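Long-range contact in hypothetical protein PH1789 (Pyrococcus horikoshii, PDB 1WR2), which is of unknown function but contains a domain of the ATP-grasp superfamily: residues A[57-63]-A[76-82]. Residues are numbered along the deposited sequence; the frame is centred on the assembly and turned at random.
Sequences YPVVLKL and VVMLNIK
Val59 and Ile81 pair backbone to backbone at one end of an antiparallel ladder joining strand 59-63 to strand 77-81, with Val59 N donating to Ile81 O at 3.0 Å and Ile81 N donating back to Val59 O. Leu61 and Met78 form the second such pair, in which Met78 N lies 2.8 Å from Leu61 O, and Leu63 N closes the series on Val76 O with a nearly straight N-H...O of 172°. Between Val59 and Leu61 the register slips by one residue, a beta bulge that leaves Leu79 and Asn80 together opposite Val60; Asn80 has positive backbone angles.

Apolar contacts flank the ladder on both faces. On the face of Val59, Leu61 and Met78, Ile81 sends CG1 anti to its own carbonyl carbon (chi1 -64°), and CD1, extended beyond it (chi2 168°), meets Leu61 CG at 3.3 Å, a tight fit with the two side chains nearly perpendicular. Helix 84-101 packs against this face through Met78 and Ile81. On the other face Leu79 CD2 rests 3.5 Å from Val60 CG2, while Val77 CG2 lies alongside Lys62 CG, whose extended chain carries NZ away to a salt bridge with Glu22.

Beyond the ladder, the Tyr57 ring presents its edge to Ile81 O, with CD2 at 3.2 Å, just before the cis peptide leading into Pro58. Strand 77-81 is an edge strand of the smaller, four-stranded antiparallel sheet of the ATP-grasp domain. Four backbone bonds join it to strand 59-63 and a fifth, to Val76 O, adjoins its start; since two-way bonds flank the bulge, the pairing survives it, with both faces packed.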
ATOM      1  N   TYR A  57      -5.097   3.429  20.594  1.00 50.43           N
ATOM      2  CA  TYR A  57      -4.518   2.084  20.623  1.00 48.80           C
ATOM      3  C   TYR A  57      -5.605   1.041  20.353  1.00 48.00           C
ATOM      4  O   TYR A  57      -6.786   1.296  20.588  1.00 48.40           O
ATOM      5  CB  TYR A  57      -3.877   1.796  21.986  1.00 48.57           C
ATOM      6  CG  TYR A  57      -2.596   2.552  22.268  1.00 46.82           C
ATOM      7  CD1 TYR A  57      -2.618   3.850  22.779  1.00 46.26           C
ATOM      8  CD2 TYR A  57      -1.352   1.957  22.024  1.00 46.36           C
ATOM      9  CE1 TYR A  57      -1.423   4.540  23.047  1.00 46.98           C
ATOM     10  CE2 TYR A  57      -0.163   2.631  22.282  1.00 44.13           C
ATOM     11  CZ  TYR A  57      -0.200   3.919  22.794  1.00 46.63           C
ATOM     12  OH  TYR A  57       0.986   4.569  23.062  1.00 43.11           O
ATOM     13  N   PRO A  58      -5.224  -0.147  19.860  1.00 45.09           N
ATOM     14  CA  PRO A  58      -3.862  -0.591  19.536  1.00 44.33           C
ATOM     15  C   PRO A  58      -3.367  -0.024  18.208  1.00 41.75           C
ATOM     16  O   PRO A  58      -4.159   0.246  17.305  1.00 39.05           O
ATOM     17  CB  PRO A  58      -4.004  -2.106  19.494  1.00 43.93           C
ATOM     18  CG  PRO A  58      -5.372  -2.278  18.905  1.00 46.31           C
ATOM     19  CD  PRO A  58      -6.185  -1.250  19.675  1.00 46.07           C
ATOM     20  N   VAL A  59      -2.054   0.143  18.086  1.00 41.28           N
ATOM     21  CA  VAL A  59      -1.479   0.687  16.861  1.00 38.56           C
ATOM     22  C   VAL A  59      -0.398  -0.211  16.282  1.00 39.22           C
ATOM     23  O   VAL A  59       0.011  -1.198  16.900  1.00 39.14           O
ATOM     24  CB  VAL A  59      -0.868   2.083  17.101  1.00 38.38           C
ATOM     25  CG1 VAL A  59      -1.919   3.013  17.703  1.00 41.13           C
ATOM     26  CG2 VAL A  59       0.340   1.972  18.025  1.00 38.61           C
ATOM     27  N   VAL A  60       0.053   0.157  15.088  1.00 37.10           N
ATOM     28  CA  VAL A  60       1.093  -0.551  14.353  1.00 35.78           C
ATOM     29  C   VAL A  60       2.274   0.394  14.180  1.00 34.91           C
ATOM     30  O   VAL A  60       2.076   1.586  13.947  1.00 33.89           O
ATOM     31  CB  VAL A  60       0.611  -0.925  12.928  1.00 34.00           C
ATOM     32  CG1 VAL A  60       1.781  -1.409  12.084  1.00 35.90           C
ATOM     33  CG2 VAL A  60      -0.457  -1.988  13.002  1.00 40.49           C
ATOM     34  N   LEU A  61       3.495  -0.120  14.310  1.00 33.74           N
ATOM     35  CA  LEU A  61       4.678   0.704  14.082  1.00 35.11           C
ATOM     36  C   LEU A  61       5.384   0.110  12.872  1.00 35.00           C
ATOM     37  O   LEU A  61       5.539  -1.109  12.771  1.00 35.62           O
ATOM     38  CB  LEU A  61       5.621   0.709  15.293  1.00 34.90           C
ATOM     39  CG  LEU A  61       5.182   1.480  16.541  1.00 35.97           C
ATOM     40  CD1 LEU A  61       6.346   1.510  17.528  1.00 33.60           C
ATOM     41  CD2 LEU A  61       4.771   2.914  16.175  1.00 35.51           C
ATOM     42  N   LYS A  62       5.784   0.969  11.942  1.00 32.77           N
ATOM     43  CA  LYS A  62       6.469   0.528  10.730  1.00 32.18           C
ATOM     44  C   LYS A  62       7.630   1.462  10.443  1.00 30.73           C
ATOM     45  O   LYS A  62       7.421   2.632  10.122  1.00 29.14           O
ATOM     46  CB  LYS A  62       5.521   0.555   9.533  1.00 32.64           C
ATOM     47  CG  LYS A  62       4.254  -0.271   9.676  1.00 35.62           C
ATOM     48  CD  LYS A  62       3.465  -0.178   8.380  1.00 40.20           C
ATOM     49  CE  LYS A  62       2.185  -0.974   8.412  1.00 42.96           C
ATOM     50  NZ  LYS A  62       1.511  -0.959   7.075  1.00 43.61           N
ATOM     51  N   LEU A  63       8.853   0.951  10.538  1.00 29.60           N
ATOM     52  CA  LEU A  63      10.020   1.781  10.288  1.00 31.36           C
ATOM     53  C   LEU A  63      10.115   2.158   8.821  1.00 31.13           C
ATOM     54  O   LEU A  63       9.998   1.302   7.932  1.00 31.14           O
ATOM     55  CB  LEU A  63      11.300   1.062  10.723  1.00 32.88           C
ATOM     56  CG  LEU A  63      12.579   1.886  10.612  1.00 37.27           C
ATOM     57  CD1 LEU A  63      13.538   1.489  11.718  1.00 37.91           C
ATOM     58  CD2 LEU A  63      13.198   1.690   9.239  1.00 37.93           C
ATOM     59  N   VAL A  76      10.757  -4.905  10.738  1.00 41.67           N
ATOM     60  CA  VAL A  76      10.707  -3.540  11.241  1.00 39.18           C
ATOM     61  C   VAL A  76       9.256  -3.061  11.345  1.00 38.43           C
ATOM     62  O   VAL A  76       8.999  -1.862  11.445  1.00 39.31           O
ATOM     63  CB  VAL A  76      11.523  -2.561  10.354  1.00 37.60           C
ATOM     64  CG1 VAL A  76      12.983  -2.959  10.370  1.00 38.85           C
ATOM     65  CG2 VAL A  76      10.996  -2.552   8.927  1.00 36.21           C
ATOM     66  N   VAL A  77       8.318  -4.009  11.303  1.00 38.70           N
ATOM     67  CA  VAL A  77       6.883  -3.716  11.432  1.00 40.59           C
ATOM     68  C   VAL A  77       6.365  -4.478  12.651  1.00 40.43           C
ATOM     69  O   VAL A  77       6.488  -5.698  12.709  1.00 41.06           O
ATOM     70  CB  VAL A  77       6.071  -4.184  10.190  1.00 41.15           C
ATOM     71  CG1 VAL A  77       4.565  -4.141  10.491  1.00 43.57           C
ATOM     72  CG2 VAL A  77       6.377  -3.296   9.002  1.00 44.51           C
ATOM     73  N   MET A  78       5.806  -3.765  13.628  1.00 41.74           N
ATOM     74  CA  MET A  78       5.266  -4.397  14.837  1.00 40.80           C
ATOM     75  C   MET A  78       3.771  -4.099  14.959  1.00 42.15           C
ATOM     76  O   MET A  78       3.342  -2.944  14.879  1.00 37.57           O
ATOM     77  CB  MET A  78       6.014  -3.906  16.082  1.00 40.94           C
ATOM     78  CG  MET A  78       7.451  -4.417  16.193  1.00 41.30           C
ATOM     79  SD  MET A  78       7.550  -6.231  16.345  1.00 44.82           S
ATOM     80  CE  MET A  78       9.326  -6.477  16.296  1.00 41.08           C
ATOM     81  N   LEU A  79       2.985  -5.152  15.161  1.00 42.63           N
ATOM     82  CA  LEU A  79       1.540  -5.021  15.238  1.00 44.84           C
ATOM     83  C   LEU A  79       0.906  -5.070  16.627  1.00 45.41           C
ATOM     84  O   LEU A  79       1.551  -5.394  17.622  1.00 43.92           O
ATOM     85  CB  LEU A  79       0.893  -6.099  14.368  1.00 46.43           C
ATOM     86  CG  LEU A  79       1.379  -6.266  12.925  1.00 46.29           C
ATOM     87  CD1 LEU A  79       0.572  -7.379  12.275  1.00 48.12           C
ATOM     88  CD2 LEU A  79       1.210  -4.979  12.140  1.00 46.94           C
ATOM     89  N   ASN A  80      -0.382  -4.737  16.656  1.00 46.33           N
ATOM     90  CA  ASN A  80      -1.207  -4.737  17.856  1.00 45.57           C
ATOM     91  C   ASN A  80      -0.539  -4.273  19.149  1.00 45.06           C
ATOM     92  O   ASN A  80      -0.578  -4.967  20.170  1.00 45.07           O
ATOM     93  CB  ASN A  80      -1.823  -6.129  18.044  1.00 49.94           C
ATOM     94  CG  ASN A  80      -3.056  -6.106  18.928  1.00 53.56           C
ATOM     95  OD1 ASN A  80      -4.170  -5.862  18.458  1.00 54.06           O
ATOM     96  ND2 ASN A  80      -2.865  -6.376  20.216  1.00 54.06           N
ATOM     97  N   ILE A  81       0.065  -3.091  19.096  1.00 41.66           N
ATOM     98  CA  ILE A  81       0.718  -2.488  20.254  1.00 41.88           C
ATOM     99  C   ILE A  81      -0.415  -1.911  21.104  1.00 44.55           C
ATOM    100  O   ILE A  81      -1.058  -0.937  20.716  1.00 43.50           O
ATOM    101  CB  ILE A  81       1.660  -1.361  19.815  1.00 38.95           C
ATOM    102  CG1 ILE A  81       2.787  -1.947  18.952  1.00 40.93           C
ATOM    103  CG2 ILE A  81       2.179  -0.629  21.029  1.00 40.36           C
ATOM    104  CD1 ILE A  81       3.634  -0.915  18.213  1.00 39.17           C
ATOM    105  N   LYS A  82      -0.644  -2.501  22.272  1.00 46.26           N
ATOM    106  CA  LYS A  82      -1.751  -2.078  23.120  1.00 49.00           C
ATOM    107  C   LYS A  82      -1.575  -0.858  24.012  1.00 50.20           C
ATOM    108  O   LYS A  82      -2.564  -0.229  24.392  1.00 51.49           O
ATOM    109  CB  LYS A  82      -2.212  -3.263  23.971  1.00 49.93           C
ATOM    110  CG  LYS A  82      -2.469  -4.526  23.159  1.00 53.69           C
ATOM    111  CD  LYS A  82      -3.259  -5.576  23.934  1.00 56.51           C
ATOM    112  CE  LYS A  82      -2.626  -5.902  25.283  1.00 57.74           C
ATOM    113  NZ  LYS A  82      -2.821  -4.798  26.274  1.00 59.94           N
TER